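Long-range contacts in putative isomerase (Sinorhizobium meliloti, PDB 2PPG), which is a putative isomerase of the enolase superfamily, pairing a mandelate racemase-type N-terminal domain with a TIM-barrel-like C-terminal domain: residues 158-163 with 345-350; 183-188 with 238-243. One frame throughout, in Å; residues are numbered along the deposited sequence.

Contact 1. Residues 158-163 with 345-350; sequences AYISGL and FQHSIF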
ATOM      1  N   ALA A 158      -6.931  38.087 -10.845  1.00 30.85           N
ATOM      2  CA  ALA A 158      -6.100  38.417  -9.691  1.00 28.56           C
ATOM      3  C   ALA A 158      -6.949  38.293  -8.445  1.00 28.96           C
ATOM      4  O   ALA A 158      -8.158  38.465  -8.506  1.00 33.23           O
ATOM      5  CB  ALA A 158      -5.562  39.813  -9.820  1.00 21.12           C
ATOM      6  N   TYR A 159      -6.340  37.986  -7.313  1.00 28.30           N
ATOM      7  CA  TYR A 159      -7.099  38.073  -6.068  1.00 27.69           C
ATOM      8  C   TYR A 159      -6.384  38.965  -5.086  1.00 25.27           C
ATOM      9  O   TYR A 159      -5.155  38.983  -5.040  1.00 24.67           O
ATOM     10  CB  TYR A 159      -7.393  36.702  -5.464  1.00 26.51           C
ATOM     11  CG  TYR A 159      -6.207  35.954  -4.890  1.00 26.69           C
ATOM     12  CD1 TYR A 159      -5.767  36.204  -3.591  1.00 27.50           C
ATOM     13  CD2 TYR A 159      -5.567  34.961  -5.615  1.00 25.26           C
ATOM     14  CE1 TYR A 159      -4.721  35.526  -3.047  1.00 26.56           C
ATOM     15  CE2 TYR A 159      -4.512  34.263  -5.073  1.00 26.60           C
ATOM     16  CZ  TYR A 159      -4.090  34.554  -3.785  1.00 28.86           C
ATOM     17  OH  TYR A 159      -3.036  33.874  -3.213  1.00 29.14           O
ATOM     18  N   ILE A 160      -7.175  39.713  -4.331  1.00 26.34           N
ATOM     19  CA  ILE A 160      -6.694  40.604  -3.291  1.00 29.00           C
ATOM     20  C   ILE A 160      -6.149  39.806  -2.124  1.00 30.20           C
ATOM     21  O   ILE A 160      -6.845  38.979  -1.535  1.00 31.54           O
ATOM     22  CB  ILE A 160      -7.830  41.503  -2.777  1.00 33.04           C
ATOM     23  CG1 ILE A 160      -8.324  42.415  -3.894  1.00 32.81           C
ATOM     24  CG2 ILE A 160      -7.360  42.335  -1.587  1.00 33.22           C
ATOM     25  CD1 ILE A 160      -7.333  43.503  -4.225  1.00 35.94           C
ATOM     26  N   SER A 161      -4.889  40.063  -1.800  1.00 35.96           N
ATOM     27  CA  SER A 161      -4.199  39.362  -0.734  1.00 36.53           C
ATOM     28  C   SER A 161      -3.833  40.358   0.330  1.00 37.34           C
ATOM     29  O   SER A 161      -3.360  41.450   0.017  1.00 36.51           O
ATOM     30  CB  SER A 161      -2.920  38.736  -1.268  1.00 38.84           C
ATOM     31  OG  SER A 161      -2.330  37.895  -0.294  1.00 42.37           O
ATOM     32  N   GLY A 162      -4.055  39.983   1.585  1.00 41.09           N
ATOM     33  CA  GLY A 162      -3.702  40.840   2.712  1.00 44.98           C
ATOM     34  C   GLY A 162      -4.591  42.055   2.918  1.00 47.29           C
ATOM     35  O   GLY A 162      -4.842  42.844   1.997  1.00 50.43           O
ATOM     36  N   LEU A 163      -5.060  42.214   4.148  1.00 47.75           N
ATOM     37  CA  LEU A 163      -5.915  43.337   4.495  1.00 46.62           C
ATOM     38  C   LEU A 163      -5.351  43.982   5.735  1.00 48.24           C
ATOM     39  O   LEU A 163      -5.733  43.615   6.836  1.00 45.39           O
ATOM     40  CB  LEU A 163      -7.330  42.853   4.773  1.00 41.18           C
ATOM     41  CG  LEU A 163      -7.975  42.029   3.667  1.00 38.91           C
ATOM     42  CD1 LEU A 163      -9.238  41.372   4.181  1.00 37.82           C
ATOM     43  CD2 LEU A 163      -8.253  42.913   2.445  1.00 39.10           C
ATOM     44  N   PHE A 345      -2.458  38.931  -5.845  1.00 31.39           N
ATOM     45  CA  PHE A 345      -2.183  40.350  -6.076  1.00 32.63           C
ATOM     46  C   PHE A 345      -2.082  41.119  -4.759  1.00 34.60           C
ATOM     47  O   PHE A 345      -3.088  41.351  -4.062  1.00 34.53           O
ATOM     48  CB  PHE A 345      -3.249  40.948  -6.993  1.00 34.93           C
ATOM     49  CG  PHE A 345      -3.248  42.454  -7.059  1.00 38.77           C
ATOM     50  CD1 PHE A 345      -2.124  43.160  -7.487  1.00 37.70           C
ATOM     51  CD2 PHE A 345      -4.395  43.170  -6.744  1.00 37.51           C
ATOM     52  CE1 PHE A 345      -2.150  44.546  -7.575  1.00 35.80           C
ATOM     53  CE2 PHE A 345      -4.417  44.561  -6.834  1.00 35.08           C
ATOM     54  CZ  PHE A 345      -3.297  45.243  -7.245  1.00 33.09           C
ATOM     55  N   GLN A 346      -0.847  41.488  -4.431  1.00 33.84           N
ATOM     56  CA  GLN A 346      -0.530  42.329  -3.294  1.00 35.61           C
ATOM     57  C   GLN A 346      -0.722  43.788  -3.684  1.00 37.65           C
ATOM     58  O   GLN A 346       0.224  44.458  -4.090  1.00 42.18           O
ATOM     59  CB  GLN A 346       0.927  42.116  -2.877  1.00 35.79           C
ATOM     60  CG  GLN A 346       1.315  40.670  -2.562  1.00 38.55           C
ATOM     61  CD  GLN A 346       1.187  40.334  -1.087  1.00 37.76           C
ATOM     62  OE1 GLN A 346       1.010  41.221  -0.260  1.00 40.44           O
ATOM     63  NE2 GLN A 346       1.270  39.048  -0.755  1.00 35.16           N
ATOM     64  N   HIS A 347      -1.948  44.272  -3.559  1.00 40.04           N
ATOM     65  CA  HIS A 347      -2.281  45.668  -3.827  1.00 42.58           C
ATOM     66  C   HIS A 347      -1.368  46.653  -3.086  1.00 40.73           C
ATOM     67  O   HIS A 347      -0.857  47.604  -3.674  1.00 43.34           O
ATOM     68  CB  HIS A 347      -3.742  45.916  -3.449  1.00 42.72           C
ATOM     69  CG  HIS A 347      -4.067  45.507  -2.052  1.00 44.09           C
ATOM     70  ND1 HIS A 347      -4.165  46.411  -1.019  1.00 45.03           N
ATOM     71  CD2 HIS A 347      -4.263  44.284  -1.504  1.00 46.63           C
ATOM     72  CE1 HIS A 347      -4.429  45.766   0.102  1.00 47.88           C
ATOM     73  NE2 HIS A 347      -4.495  44.475  -0.163  1.00 49.33           N
ATOM     74  N   SER A 348      -1.158  46.404  -1.801  1.00 42.27           N
ATOM     75  CA  SER A 348      -0.374  47.287  -0.941  1.00 44.42           C
ATOM     76  C   SER A 348       1.099  47.425  -1.365  1.00 44.29           C
ATOM     77  O   SER A 348       1.792  48.346  -0.929  1.00 44.04           O
ATOM     78  CB  SER A 348      -0.478  46.798   0.508  1.00 45.23           C
ATOM     79  OG  SER A 348      -0.521  45.379   0.559  1.00 47.04           O
ATOM     80  N   ILE A 349       1.565  46.508  -2.212  1.00 45.05           N
ATOM     81  CA  ILE A 349       2.926  46.552  -2.758  1.00 45.88           C
ATOM     82  C   ILE A 349       2.920  47.086  -4.189  1.00 43.81           C
ATOM     83  O   ILE A 349       3.704  47.963  -4.541  1.00 45.56           O
ATOM     84  CB  ILE A 349       3.593  45.152  -2.746  1.00 47.62           C
ATOM     85  CG1 ILE A 349       3.747  44.635  -1.315  1.00 48.22           C
ATOM     86  CG2 ILE A 349       4.961  45.184  -3.447  1.00 48.96           C
ATOM     87  CD1 ILE A 349       3.859  43.109  -1.229  1.00 50.70           C
ATOM     88  N   PHE A 350       2.023  46.547  -5.002  1.00 41.11           N
ATOM     89  CA  PHE A 350       1.968  46.853  -6.422  1.00 40.71           C
ATOM     90  C   PHE A 350       1.772  48.340  -6.679  1.00 40.74           C
ATOM     91  O   PHE A 350       2.480  48.919  -7.499  1.00 41.01           O
ATOM     92  CB  PHE A 350       0.849  46.038  -7.098  1.00 39.50           C
ATOM     93  CG  PHE A 350       0.897  46.055  -8.609  1.00 37.47           C
ATOM     94  CD1 PHE A 350       1.692  45.153  -9.298  1.00 35.67           C
ATOM     95  CD2 PHE A 350       0.141  46.971  -9.338  1.00 36.92           C
ATOM     96  CE1 PHE A 350       1.746  45.161 -10.689  1.00 37.01           C
ATOM     97  CE2 PHE A 350       0.189  46.993 -10.722  1.00 38.84           C
ATOM     98  CZ  PHE A 350       0.997  46.086 -11.405  1.00 38.14           C
TER
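The carbonyl O of Gly162 takes the shortest polar bond, from His347 NE2 at 2.7 Å. That bond is close to straight, with an N-H...O angle of 163°, and the oxygen lies almost in the imidazole plane, so the ring's own N-H is aimed at it. Beside that bond, His347 CD2 packs 3.7 Å from Ile160 CG2, the two side chains crossing at about a right angle. With its ring carbon set between backbone N and carbonyl carbon (chi1 54°), His347 swings back from the first turn of helix 347-350 toward the strand.

One residue pair, Ile160 and Phe345, forms a parallel bridge. Phe345 N donates to Tyr159 O (2.8 Å), and Phe345 O accepts from Ser161 N (3.2 Å), this second donor standing above the carbonyl plane. Both bridge side chains emerge on the same face of the sheet and run side by side, Ile160 CD1 meeting Phe345 CD2 at 3.9 Å; Phe183 and Trp178 extend this apolar layer. On the other face Ser161 OG is hydrogen-bonded to Glu344.

Strand 343-345 beside strand 155-161 is the parallel closure between late and early strands expected of the TIM-barrel-like domain in the enolase superfamily.

Contact 2. Residues 183-188 with 238-243; sequences FSSFKF and GLWFAE
Trp240 is the first residue of 238-243 to meet 183-188, and it does so across the inside of the TIM-barrel-like domain: strands 185-189 and 241-243 are separated in the sheet by strand 213-217, and even Ser185 CA and Trp240 CA are 8.8 Å apart. Side chains therefore make the contact. The indole, with CG anti to the backbone N (chi1 -179°), brings its six-membered ring to Ser185, where Ser185 CB lies 3.7 Å from Trp240 CZ3. Ser185 OG stands over one indole face but is hydrogen-bonded to Arg213, while Phe186 O sits at the indole edge, in its plane, 3.8 Å from Trp240 CE3. Tyr159 meets the same indole edge-to-face.

Phe241 packs on its neighbour in the same segment, its CD2 3.5 Å above the plane of the Trp240 indole, over its centre. Its own ring is crossed at about a right angle by the Lys187 chain, with Lys187 CD 4.1 Å from Phe241 CE1.

Glu243 supplies the charged partner. Its extended chain crosses that of Lys187, which bends at chi3 (81°) to reach it. The ammonium is also held by Glu344 and Tyr159. Gln290 NE2 donates to Glu243 OE1, whereas Glu243 OE2 lies close to the like-charged carboxylates of Asp217 and Glu269. In the resulting salt bridge Lys187 NZ lies 2.8 Å from Glu243 OE1, on its syn side and 23° out of the carboxylate plane.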
ATOM      1  N   PHE A 183     -12.641  43.564  -8.000  1.00 36.51           N
ATOM      2  CA  PHE A 183     -12.058  42.303  -7.558  1.00 37.94           C
ATOM      3  C   PHE A 183     -13.102  41.454  -6.849  1.00 39.78           C
ATOM      4  O   PHE A 183     -13.942  41.982  -6.117  1.00 44.55           O
ATOM      5  CB  PHE A 183     -10.865  42.564  -6.647  1.00 38.66           C
ATOM      6  CG  PHE A 183      -9.704  43.217  -7.343  1.00 40.73           C
ATOM      7  CD1 PHE A 183      -8.585  42.477  -7.696  1.00 41.12           C
ATOM      8  CD2 PHE A 183      -9.726  44.573  -7.644  1.00 41.30           C
ATOM      9  CE1 PHE A 183      -7.502  43.072  -8.343  1.00 40.28           C
ATOM     10  CE2 PHE A 183      -8.645  45.178  -8.286  1.00 44.10           C
ATOM     11  CZ  PHE A 183      -7.531  44.419  -8.641  1.00 40.58           C
ATOM     12  N   SER A 184     -13.063  40.141  -7.062  1.00 36.79           N
ATOM     13  CA  SER A 184     -14.042  39.251  -6.429  1.00 35.71           C
ATOM     14  C   SER A 184     -13.428  37.987  -5.816  1.00 34.64           C
ATOM     15  O   SER A 184     -14.112  36.978  -5.637  1.00 32.03           O
ATOM     16  CB  SER A 184     -15.124  38.882  -7.431  1.00 37.06           C
ATOM     17  OG  SER A 184     -14.520  38.552  -8.671  1.00 44.67           O
ATOM     18  N   SER A 185     -12.135  38.051  -5.505  1.00 33.90           N
ATOM     19  CA  SER A 185     -11.434  36.955  -4.834  1.00 32.15           C
ATOM     20  C   SER A 185     -10.537  37.567  -3.777  1.00 32.62           C
ATOM     21  O   SER A 185      -9.933  38.620  -4.004  1.00 33.07           O
ATOM     22  CB  SER A 185     -10.605  36.136  -5.817  1.00 30.80           C
ATOM     23  OG  SER A 185     -11.425  35.381  -6.677  1.00 32.83           O
ATOM     24  N   PHE A 186     -10.466  36.923  -2.617  1.00 28.36           N
ATOM     25  CA  PHE A 186      -9.802  37.514  -1.460  1.00 26.82           C
ATOM     26  C   PHE A 186      -9.050  36.466  -0.666  1.00 26.71           C
ATOM     27  O   PHE A 186      -9.430  35.296  -0.659  1.00 27.62           O
ATOM     28  CB  PHE A 186     -10.841  38.242  -0.578  1.00 28.17           C
ATOM     29  CG  PHE A 186     -11.580  39.325  -1.316  1.00 28.73           C
ATOM     30  CD1 PHE A 186     -11.120  40.634  -1.298  1.00 31.84           C
ATOM     31  CD2 PHE A 186     -12.689  39.021  -2.096  1.00 27.96           C
ATOM     32  CE1 PHE A 186     -11.770  41.621  -2.037  1.00 32.49           C
ATOM     33  CE2 PHE A 186     -13.337  39.995  -2.829  1.00 26.89           C
ATOM     34  CZ  PHE A 186     -12.876  41.295  -2.805  1.00 26.98           C
ATOM     35  N   LYS A 187      -7.967  36.883  -0.021  1.00 26.95           N
ATOM     36  CA  LYS A 187      -7.278  36.039   0.945  1.00 26.17           C
ATOM     37  C   LYS A 187      -6.849  36.883   2.139  1.00 28.34           C
ATOM     38  O   LYS A 187      -6.242  37.935   1.977  1.00 33.95           O
ATOM     39  CB  LYS A 187      -6.050  35.382   0.313  1.00 26.19           C
ATOM     40  CG  LYS A 187      -5.446  34.272   1.156  1.00 27.12           C
ATOM     41  CD  LYS A 187      -4.244  33.667   0.487  1.00 28.06           C
ATOM     42  CE  LYS A 187      -3.009  34.513   0.697  1.00 31.28           C
ATOM     43  NZ  LYS A 187      -1.971  34.132  -0.289  1.00 28.77           N
ATOM     44  N   PHE A 188      -7.164  36.428   3.339  1.00 32.65           N
ATOM     45  CA  PHE A 188      -6.655  37.069   4.549  1.00 34.09           C
ATOM     46  C   PHE A 188      -5.644  36.169   5.237  1.00 35.62           C
ATOM     47  O   PHE A 188      -5.745  34.945   5.175  1.00 32.16           O
ATOM     48  CB  PHE A 188      -7.796  37.382   5.513  1.00 32.62           C
ATOM     49  CG  PHE A 188      -8.451  36.164   6.101  1.00 29.65           C
ATOM     50  CD1 PHE A 188      -8.074  35.688   7.356  1.00 33.99           C
ATOM     51  CD2 PHE A 188      -9.452  35.512   5.429  1.00 28.81           C
ATOM     52  CE1 PHE A 188      -8.682  34.580   7.915  1.00 27.87           C
ATOM     53  CE2 PHE A 188     -10.061  34.403   5.986  1.00 31.02           C
ATOM     54  CZ  PHE A 188      -9.674  33.940   7.229  1.00 28.77           C
ATOM     55  N   GLY A 238     -18.019  29.320   3.601  1.00 34.76           N
ATOM     56  CA  GLY A 238     -17.694  29.201   2.179  1.00 38.82           C
ATOM     57  C   GLY A 238     -16.224  29.448   1.890  1.00 37.91           C
ATOM     58  O   GLY A 238     -15.850  30.526   1.430  1.00 38.04           O
ATOM     59  N   LEU A 239     -15.396  28.439   2.153  1.00 34.23           N
ATOM     60  CA  LEU A 239     -13.938  28.586   2.061  1.00 33.03           C
ATOM     61  C   LEU A 239     -13.399  28.158   0.693  1.00 30.08           C
ATOM     62  O   LEU A 239     -13.567  27.014   0.278  1.00 33.38           O
ATOM     63  CB  LEU A 239     -13.235  27.843   3.218  1.00 29.51           C
ATOM     64  CG  LEU A 239     -11.724  28.004   3.461  1.00 29.85           C
ATOM     65  CD1 LEU A 239     -11.256  29.446   3.689  1.00 25.08           C
ATOM     66  CD2 LEU A 239     -11.284  27.117   4.611  1.00 30.97           C
ATOM     67  N   TRP A 240     -12.774  29.109   0.003  1.00 28.82           N
ATOM     68  CA  TRP A 240     -12.154  28.908  -1.308  1.00 23.71           C
ATOM     69  C   TRP A 240     -10.947  27.977  -1.205  1.00 26.24           C
ATOM     70  O   TRP A 240     -10.939  26.903  -1.806  1.00 24.31           O
ATOM     71  CB  TRP A 240     -11.741  30.270  -1.868  1.00 26.55           C
ATOM     72  CG  TRP A 240     -11.097  30.256  -3.219  1.00 27.29           C
ATOM     73  CD1 TRP A 240     -11.215  29.290  -4.195  1.00 25.01           C
ATOM     74  CD2 TRP A 240     -10.263  31.280  -3.769  1.00 28.29           C
ATOM     75  NE1 TRP A 240     -10.476  29.639  -5.294  1.00 25.08           N
ATOM     76  CE2 TRP A 240      -9.890  30.861  -5.067  1.00 30.29           C
ATOM     77  CE3 TRP A 240      -9.782  32.505  -3.286  1.00 27.19           C
ATOM     78  CZ2 TRP A 240      -9.058  31.631  -5.889  1.00 27.84           C
ATOM     79  CZ3 TRP A 240      -8.958  33.265  -4.105  1.00 27.18           C
ATOM     80  CH2 TRP A 240      -8.605  32.826  -5.390  1.00 26.12           C
ATOM     81  N   PHE A 241      -9.931  28.370  -0.443  1.00 25.95           N
ATOM     82  CA  PHE A 241      -8.825  27.450  -0.188  1.00 27.44           C
ATOM     83  C   PHE A 241      -8.046  27.683   1.106  1.00 27.58           C
ATOM     84  O   PHE A 241      -7.991  28.795   1.623  1.00 27.40           O
ATOM     85  CB  PHE A 241      -7.883  27.358  -1.390  1.00 26.86           C
ATOM     86  CG  PHE A 241      -7.123  28.632  -1.698  1.00 29.42           C
ATOM     87  CD1 PHE A 241      -6.003  29.000  -0.951  1.00 30.04           C
ATOM     88  CD2 PHE A 241      -7.480  29.422  -2.790  1.00 27.26           C
ATOM     89  CE1 PHE A 241      -5.282  30.163  -1.262  1.00 29.73           C
ATOM     90  CE2 PHE A 241      -6.759  30.578  -3.115  1.00 24.26           C
ATOM     91  CZ  PHE A 241      -5.664  30.948  -2.357  1.00 24.70           C
ATOM     92  N   ALA A 242      -7.471  26.605   1.633  1.00 28.07           N
ATOM     93  CA  ALA A 242      -6.580  26.673   2.784  1.00 30.83           C
ATOM     94  C   ALA A 242      -5.136  26.669   2.301  1.00 29.90           C
ATOM     95  O   ALA A 242      -4.715  25.754   1.610  1.00 32.63           O
ATOM     96  CB  ALA A 242      -6.824  25.503   3.689  1.00 29.07           C
ATOM     97  N   GLU A 243      -4.386  27.702   2.654  1.00 34.80           N
ATOM     98  CA  GLU A 243      -2.977  27.808   2.272  1.00 34.74           C
ATOM     99  C   GLU A 243      -2.077  27.540   3.479  1.00 33.89           C
ATOM    100  O   GLU A 243      -2.405  27.930   4.603  1.00 32.79           O
ATOM    101  CB  GLU A 243      -2.701  29.200   1.684  1.00 35.78           C
ATOM    102  CG  GLU A 243      -1.231  29.627   1.672  1.00 38.79           C
ATOM    103  CD  GLU A 243      -0.993  30.929   0.932  1.00 40.92           C
ATOM    104  OE1 GLU A 243      -1.888  31.352   0.172  1.00 44.00           O
ATOM    105  OE2 GLU A 243       0.092  31.531   1.103  1.00 44.41           O
TER

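In the fold
From the N terminus the chain enters contact 1 on strand 155-161, then passes helix 168-180 to reach 183-188. Contact 2 closes the shorter loop, with 49 residues between its segments, when 238-243 arrives after strand 213-217. The chain continues through later strands and helices until 345-350 closes contact 1, with 181 residues between. The loops nest, contact 2 within contact 1, without crossing. Their centres are about 12 Å apart, and neighbouring strands join them directly: Ile160 O lies 2.8 Å from Lys187 N, a probable hydrogen bond. Thus contact 1 ties late barrel strand to early, whereas contact 2 links strands on either side of 213-217.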